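Local coordinates for protein beta-galactosidase (Geobacillus stearothermophilus, PDB 4OIF) that probably hydrolyses terminal non-reducing beta-D-galactose residues from beta-D-galactosides, as a zinc-binding, trimeric member of glycosyl hydrolase family 42, at residues K436-P439 against Q440-Q444; T296-L299 against A300-V303; G596-E599 against D600-R604. All coordinates share one frame; numbering follows the deposited sequence.

Interaction 1 of 3, residues K436-P439 against Q440-Q444; sequences KRYP and QTLVQ
The first turn of helix 438-451, in the trimerisation domain of this family 42 enzyme, begins with R437 at the N-cap position, its carbonyl turned in to T441. R437 O accepts twice from T441: from the backbone N at 2.9 Å, and from OG1 at 2.6 Å, the hydroxyl standing 45° above the carbonyl plane. T441 OG1 lies anti to its own carbonyl carbon (chi1 -61°), which folds the hydroxyl back along the helix onto that oxygen. L442 N to Y438 O and V443 N to P439 O continue the alpha-helical ladder. Q440 crosses R437 at about a right angle, its CG and NE2 over one guanidinium face with the two flat groups 44° apart. The amide and guanidinium do not bond each other; R437 NH2 and Q440 NE2 both reach OD2 of D262, the first in a salt bridge, so one carboxylate oxygen gathers both side chains. P439 runs beside Q440, CG 3.3 Å from Q440 OE1. On the side of the turn facing helix 419-427, Y438 packs against that helix and its OH bonds D418 N, while on the ring itself CE1 meets L442 CD1 obliquely at 3.5 Å.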
loop_
_atom_site.group_PDB
_atom_site.type_symbol
_atom_site.label_atom_id
_atom_site.label_comp_id
_atom_site.label_asym_id
_atom_site.label_seq_id
_atom_site.Cartn_x
_atom_site.Cartn_y
_atom_site.Cartn_z
ATOM N N LYS A 436 15.427 -4.549 -11.644
ATOM C CA LYS A 436 15.517 -4.709 -13.091
ATOM C C LYS A 436 15.959 -3.386 -13.722
ATOM O O LYS A 436 16.982 -3.332 -14.398
ATOM C CB LYS A 436 14.176 -5.171 -13.686
ATOM C CG LYS A 436 13.718 -6.554 -13.246
ATOM C CD LYS A 436 12.379 -6.904 -13.885
ATOM C CE LYS A 436 11.757 -8.170 -13.296
ATOM N NZ LYS A 436 10.362 -8.405 -13.833
ATOM N N ARG A 437 15.167 -2.341 -13.483
ATOM C CA ARG A 437 15.521 -0.947 -13.765
ATOM C C ARG A 437 16.175 -0.743 -15.124
ATOM O O ARG A 437 17.258 -0.162 -15.227
ATOM C CB ARG A 437 16.428 -0.420 -12.648
ATOM C CG ARG A 437 15.751 -0.450 -11.270
ATOM C CD ARG A 437 16.578 0.235 -10.182
ATOM N NE ARG A 437 16.811 1.650 -10.462
ATOM C CZ ARG A 437 15.929 2.616 -10.225
ATOM N NH1 ARG A 437 14.747 2.327 -9.699
ATOM N NH2 ARG A 437 16.229 3.874 -10.519
ATOM N N TYR A 438 15.498 -1.221 -16.163
ATOM C CA TYR A 438 16.040 -1.249 -17.521
ATOM C C TYR A 438 16.371 0.158 -18.069
ATOM O O TYR A 438 17.543 0.440 -18.392
ATOM C CB TYR A 438 15.054 -2.020 -18.434
ATOM C CG TYR A 438 15.317 -1.947 -19.930
ATOM C CD1 TYR A 438 16.513 -2.411 -20.472
ATOM C CD2 TYR A 438 14.360 -1.442 -20.799
ATOM C CE1 TYR A 438 16.752 -2.355 -21.825
ATOM C CE2 TYR A 438 14.592 -1.385 -22.158
ATOM C CZ TYR A 438 15.792 -1.841 -22.666
ATOM O OH TYR A 438 16.045 -1.791 -24.017
ATOM N N PRO A 439 15.366 1.056 -18.151
ATOM C CA PRO A 439 15.672 2.389 -18.679
ATOM C C PRO A 439 16.730 3.132 -17.857
ATOM O O PRO A 439 17.643 3.758 -18.432
ATOM C CB PRO A 439 14.319 3.110 -18.616
ATOM C CG PRO A 439 13.535 2.364 -17.605
ATOM C CD PRO A 439 13.945 0.950 -17.767
ATOM N N GLN A 440 16.620 3.042 -16.536
ATOM C CA GLN A 440 17.621 3.614 -15.639
ATOM C C GLN A 440 19.027 3.108 -15.967
ATOM O O GLN A 440 19.991 3.886 -16.010
ATOM C CB GLN A 440 17.280 3.301 -14.180
ATOM C CG GLN A 440 15.999 3.968 -13.666
ATOM C CD GLN A 440 14.762 3.090 -13.809
ATOM O OE1 GLN A 440 14.740 2.134 -14.589
ATOM N NE2 GLN A 440 13.727 3.408 -13.043
ATOM N N THR A 441 19.133 1.803 -16.199
ATOM C CA THR A 441 20.402 1.167 -16.546
ATOM C C THR A 441 20.965 1.794 -17.821
ATOM O O THR A 441 22.158 2.193 -17.894
ATOM C CB THR A 441 20.225 -0.368 -16.726
ATOM O OG1 THR A 441 19.775 -0.944 -15.493
ATOM C CG2 THR A 441 21.531 -1.036 -17.132
ATOM N N LEU A 442 20.101 1.903 -18.826
ATOM C CA LEU A 442 20.515 2.622 -20.027
ATOM C C LEU A 442 21.094 4.004 -19.680
ATOM O O LEU A 442 22.179 4.358 -20.156
ATOM C CB LEU A 442 19.364 2.769 -20.997
ATOM C CG LEU A 442 19.259 1.619 -21.981
ATOM C CD1 LEU A 442 18.989 0.313 -21.254
ATOM C CD2 LEU A 442 18.154 1.933 -22.971
ATOM N N VAL A 443 20.397 4.759 -18.826
ATOM C CA VAL A 443 20.914 6.064 -18.406
ATOM C C VAL A 443 22.309 5.945 -17.747
ATOM O O VAL A 443 23.171 6.816 -17.918
ATOM C CB VAL A 443 19.927 6.767 -17.455
ATOM C CG1 VAL A 443 20.477 8.095 -16.994
ATOM C CG2 VAL A 443 18.611 6.979 -18.147
ATOM N N GLN A 444 22.537 4.857 -17.018
ATOM C CA GLN A 444 23.861 4.605 -16.444
ATOM C C GLN A 444 24.906 4.482 -17.540
ATOM O O GLN A 444 26.052 4.916 -17.374
ATOM C CB GLN A 444 23.883 3.336 -15.588
ATOM C CG GLN A 444 23.134 3.466 -14.294
ATOM C CD GLN A 444 23.112 4.897 -13.818
ATOM O OE1 GLN A 444 24.146 5.450 -13.418
ATOM N NE2 GLN A 444 21.932 5.523 -13.874
#

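Interaction 2 of 3, residues T296-L299 against A300-V303; sequences TADL and AMKV
T296 and A300 make the first of four backbone bonds that wind the opening of helix 296-312, the helix of a beta-alpha-beta unit joining strands 282-284 and 319-322 in the catalytic TIM barrel. A300 N reaches T296 O at 2.9 Å, and M301 N reaches A297 O at the same length. K302 N meets D298 O at 3.0 Å, and V303 N closes the row on L299 O at 2.9 Å, so each carbonyl from T296 to L299 has an amide donor one turn on. All four N-H groups point well at their acceptors, at 155° to 160°. D298 N, at the helix start, is taken by S295 OG, and A300 O also accepts from Q348 NE2 of helix 341-351.

The side chains add only packing to this ladder. A300 CB lies 3.3 Å from T296 O, and one methyl of V303, CG2, comes within 3.2 Å of L299 O. K302 CG rests over D298 O at 3.5 Å, beyond which the chain runs out extended. M301 CG is anti to its backbone N (chi1 -174°) and the chain bends at its last torsion, bringing CE back alongside D298, 4.3 Å from OD1.

K302 NZ is shared in salt bridges between the nearby E294 and the more distant D262; D298 OD1 pairs with R447 of helix 438-451, on which M301 also packs, and T296 OG1 bonds E648. The carbonyls of T296 to L299 thus find their donors within the helix, whereas its charged groups draw on a mix of local and distant partners; D298 and K302, a turn apart, join the barrel helix to separate partners instead of pairing with each other.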
loop_
_atom_site.group_PDB
_atom_site.type_symbol
_atom_site.label_atom_id
_atom_site.label_comp_id
_atom_site.label_asym_id
_atom_site.label_seq_id
_atom_site.Cartn_x
_atom_site.Cartn_y
_atom_site.Cartn_z
ATOM N N THR A 296 21.034 18.419 -9.438
ATOM C CA THR A 296 20.442 19.036 -10.609
ATOM C C THR A 296 21.045 18.430 -11.889
ATOM O O THR A 296 20.339 18.216 -12.888
ATOM C CB THR A 296 20.651 20.558 -10.564
ATOM O OG1 THR A 296 19.975 21.089 -9.417
ATOM C CG2 THR A 296 20.110 21.220 -11.804
ATOM N N ALA A 297 22.340 18.115 -11.825
ATOM C CA ALA A 297 23.060 17.485 -12.930
ATOM C C ALA A 297 22.528 16.084 -13.292
ATOM O O ALA A 297 22.403 15.757 -14.477
ATOM C CB ALA A 297 24.566 17.420 -12.605
ATOM N N ASP A 298 22.210 15.260 -12.292
ATOM C CA ASP A 298 21.679 13.908 -12.556
ATOM C C ASP A 298 20.314 13.949 -13.259
ATOM O O ASP A 298 20.048 13.209 -14.238
ATOM C CB ASP A 298 21.559 13.111 -11.252
ATOM C CG ASP A 298 22.907 12.766 -10.638
ATOM O OD1 ASP A 298 23.844 12.390 -11.382
ATOM O OD2 ASP A 298 23.021 12.879 -9.399
ATOM N N LEU A 299 19.450 14.826 -12.755
ATOM C CA LEU A 299 18.147 15.043 -13.371
ATOM C C LEU A 299 18.315 15.543 -14.806
ATOM O O LEU A 299 17.662 15.037 -15.732
ATOM C CB LEU A 299 17.325 16.031 -12.555
ATOM C CG LEU A 299 15.878 16.227 -13.002
ATOM C CD1 LEU A 299 15.197 14.876 -13.132
ATOM C CD2 LEU A 299 15.128 17.106 -12.004
ATOM N N ALA A 300 19.202 16.525 -14.978
ATOM C CA ALA A 300 19.442 17.125 -16.290
ATOM C C ALA A 300 19.900 16.058 -17.273
ATOM O O ALA A 300 19.451 16.021 -18.418
ATOM C CB ALA A 300 20.467 18.240 -16.200
ATOM N N MET A 301 20.781 15.180 -16.803
ATOM C CA MET A 301 21.233 14.038 -17.586
ATOM C C MET A 301 20.066 13.152 -18.013
ATOM O O MET A 301 19.982 12.756 -19.186
ATOM C CB MET A 301 22.240 13.211 -16.793
ATOM C CG MET A 301 22.859 12.079 -17.594
ATOM S SD MET A 301 24.080 11.195 -16.626
ATOM C CE MET A 301 23.041 10.644 -15.279
ATOM N N LYS A 302 19.175 12.835 -17.068
ATOM C CA LYS A 302 17.979 12.044 -17.412
ATOM C C LYS A 302 17.135 12.703 -18.513
ATOM O O LYS A 302 16.654 12.040 -19.471
ATOM C CB LYS A 302 17.106 11.812 -16.176
ATOM C CG LYS A 302 17.647 10.800 -15.191
ATOM C CD LYS A 302 16.685 10.643 -14.037
ATOM C CE LYS A 302 17.369 10.136 -12.799
ATOM N NZ LYS A 302 16.450 10.136 -11.621
ATOM N N VAL A 303 16.975 14.019 -18.380
ATOM C CA VAL A 303 16.212 14.787 -19.356
ATOM C C VAL A 303 16.873 14.700 -20.728
ATOM O O VAL A 303 16.213 14.471 -21.746
ATOM C CB VAL A 303 16.076 16.260 -18.929
ATOM C CG1 VAL A 303 15.292 17.048 -19.971
ATOM C CG2 VAL A 303 15.400 16.355 -17.572
#

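Interaction 3 of 3, residues G596-E599 against D600-R604; sequences GRLE and DQFHR
L598 lies against F602 where the edge strand 597-598 of the trimerisation domain's mixed sheet turns into helix 600-613. This is the tightly packed part of the strand-to-helix junction. L598 CD1 stands over the centre of the F602 ring, 3.5 Å from the centroid and 8° off the normal, a CH-pi contact. F602 CG is anti to its backbone N, which swings the ring back beneath the leucine methyl. Y545 and Y550 meet the same ring edge-to-face, and L552 of the neighbouring strand touches L598. An alanine in place of F602 is likely to leave the L598 methyl without its aromatic face and open a gap beside the two tyrosines.

The backbone turn is held less firmly: F602 N gives E599 O a weak bond of 3.1 Å, bent to 134°. Water takes over on either side of it. One water donates to G596 O, accepts from L598 N and lies 3.1 Å from H603 NE2, tying the imidazole to the strand. A second donates to E599 OE2 at 2.6 Å and accepts from Q601 N, so the carboxylate reaches the first turn of the helix through solvent; its OE1 bonds E551 N.

D600 and R604 are held in salt bridges by R447 and E451 of helix 438-451. R604 uses NE for this, and its NH1 reaches Q601 OE1 at 2.9 Å, coming in 42° above the plane of the amide carbonyl.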
loop_
_atom_site.group_PDB
_atom_site.type_symbol
_atom_site.label_atom_id
_atom_site.label_comp_id
_atom_site.label_asym_id
_atom_site.label_seq_id
_atom_site.Cartn_x
_atom_site.Cartn_y
_atom_site.Cartn_z
ATOM N N GLY A 596 28.395 -7.764 -14.941
ATOM C CA GLY A 596 27.797 -7.363 -13.687
ATOM C C GLY A 596 27.399 -5.911 -13.722
ATOM O O GLY A 596 27.823 -5.167 -14.602
ATOM N N ARG A 597 26.572 -5.505 -12.770
ATOM C CA ARG A 597 26.146 -4.116 -12.699
ATOM C C ARG A 597 27.103 -3.364 -11.770
ATOM O O ARG A 597 27.158 -3.602 -10.557
ATOM C CB ARG A 597 24.697 -4.012 -12.231
ATOM C CG ARG A 597 24.230 -2.588 -12.021
ATOM C CD ARG A 597 22.778 -2.550 -11.617
ATOM N NE ARG A 597 21.878 -2.856 -12.730
ATOM C CZ ARG A 597 20.568 -3.043 -12.589
ATOM N NH1 ARG A 597 20.012 -2.970 -11.381
ATOM N NH2 ARG A 597 19.822 -3.310 -13.651
ATOM N N LEU A 598 27.882 -2.472 -12.361
ATOM C CA LEU A 598 29.030 -1.916 -11.671
ATOM C C LEU A 598 28.854 -0.419 -11.438
ATOM O O LEU A 598 28.136 0.248 -12.183
ATOM C CB LEU A 598 30.300 -2.213 -12.479
ATOM C CG LEU A 598 30.564 -3.710 -12.724
ATOM C CD1 LEU A 598 31.796 -3.918 -13.565
ATOM C CD2 LEU A 598 30.719 -4.445 -11.424
ATOM N N GLU A 599 29.493 0.092 -10.390
ATOM C CA GLU A 599 29.458 1.522 -10.063
ATOM C C GLU A 599 29.815 2.438 -11.239
ATOM O O GLU A 599 30.393 2.000 -12.235
ATOM C CB GLU A 599 30.408 1.804 -8.910
ATOM C CG GLU A 599 31.835 1.362 -9.199
ATOM C CD GLU A 599 32.796 1.787 -8.111
ATOM O OE1 GLU A 599 33.449 0.903 -7.513
ATOM O OE2 GLU A 599 32.891 3.004 -7.854
ATOM N N ASP A 600 29.462 3.713 -11.108
ATOM C CA ASP A 600 29.669 4.725 -12.151
ATOM C C ASP A 600 31.087 4.780 -12.725
ATOM O O ASP A 600 31.293 4.907 -13.946
ATOM C CB ASP A 600 29.317 6.098 -11.593
ATOM C CG ASP A 600 27.825 6.313 -11.455
ATOM O OD1 ASP A 600 27.043 5.691 -12.207
ATOM O OD2 ASP A 600 27.435 7.137 -10.606
ATOM N N GLN A 601 32.062 4.692 -11.833
ATOM C CA GLN A 601 33.449 4.857 -12.211
ATOM C C GLN A 601 33.845 3.799 -13.224
ATOM O O GLN A 601 34.656 4.064 -14.118
ATOM C CB GLN A 601 34.367 4.793 -10.983
ATOM C CG GLN A 601 35.777 5.292 -11.256
ATOM C CD GLN A 601 35.771 6.700 -11.834
ATOM O OE1 GLN A 601 35.030 7.569 -11.367
ATOM N NE2 GLN A 601 36.577 6.923 -12.874
ATOM N N PHE A 602 33.263 2.606 -13.103
ATOM C CA PHE A 602 33.569 1.554 -14.070
ATOM C C PHE A 602 33.193 1.988 -15.465
ATOM O O PHE A 602 33.998 1.871 -16.381
ATOM C CB PHE A 602 32.863 0.231 -13.777
ATOM C CG PHE A 602 33.052 -0.785 -14.881
ATOM C CD1 PHE A 602 34.223 -1.517 -14.973
ATOM C CD2 PHE A 602 32.087 -0.974 -15.846
ATOM C CE1 PHE A 602 34.411 -2.432 -15.998
ATOM C CE2 PHE A 602 32.278 -1.889 -16.871
ATOM C CZ PHE A 602 33.439 -2.615 -16.944
ATOM N N HIS A 603 31.968 2.476 -15.628
ATOM C CA HIS A 603 31.516 2.892 -16.946
ATOM C C HIS A 603 32.350 4.063 -17.439
ATOM O O HIS A 603 32.690 4.133 -18.627
ATOM C CB HIS A 603 30.028 3.241 -16.919
ATOM C CG HIS A 603 29.170 2.096 -16.483
ATOM N ND1 HIS A 603 28.382 2.144 -15.357
ATOM C CD2 HIS A 603 29.017 0.853 -16.996
ATOM C CE1 HIS A 603 27.769 0.983 -15.202
ATOM N NE2 HIS A 603 28.134 0.182 -16.186
ATOM N N ARG A 604 32.707 4.959 -16.524
ATOM C CA ARG A 604 33.582 6.055 -16.898
ATOM C C ARG A 604 34.879 5.523 -17.514
ATOM O O ARG A 604 35.238 5.911 -18.620
ATOM C CB ARG A 604 33.878 6.943 -15.697
ATOM C CG ARG A 604 32.682 7.752 -15.224
ATOM C CD ARG A 604 33.129 8.889 -14.320
ATOM N NE ARG A 604 31.994 9.527 -13.682
ATOM C CZ ARG A 604 31.614 9.296 -12.431
ATOM N NH1 ARG A 604 32.296 8.450 -11.662
ATOM N NH2 ARG A 604 30.555 9.924 -11.944
HETATM O O HOH W 1 27.328 -2.676 -15.399
HETATM O O HOH W 2 31.615 5.012 -9.014
#

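In the fold
Along the chain, interaction 2 comes first, in the TIM-barrel range, followed by interactions 1 and 3, both in the trimerisation range. Interaction 1, at the start of helix 438-451, touches both others: its centre is about 14 Å from that of interaction 2 and about 12 Å from that of interaction 3. V443 CG1 meets M301 CE at 4.0 Å toward the barrel, and K436 O probably bonds R597 NH2 on the sheet side. Interactions 2 and 3 do not touch, their centres being about 18 Å apart, yet R447 of the same helix pairs with both D298 and D600. This helix therefore joins the catalytic barrel to the edge of the trimerisation-domain sheet.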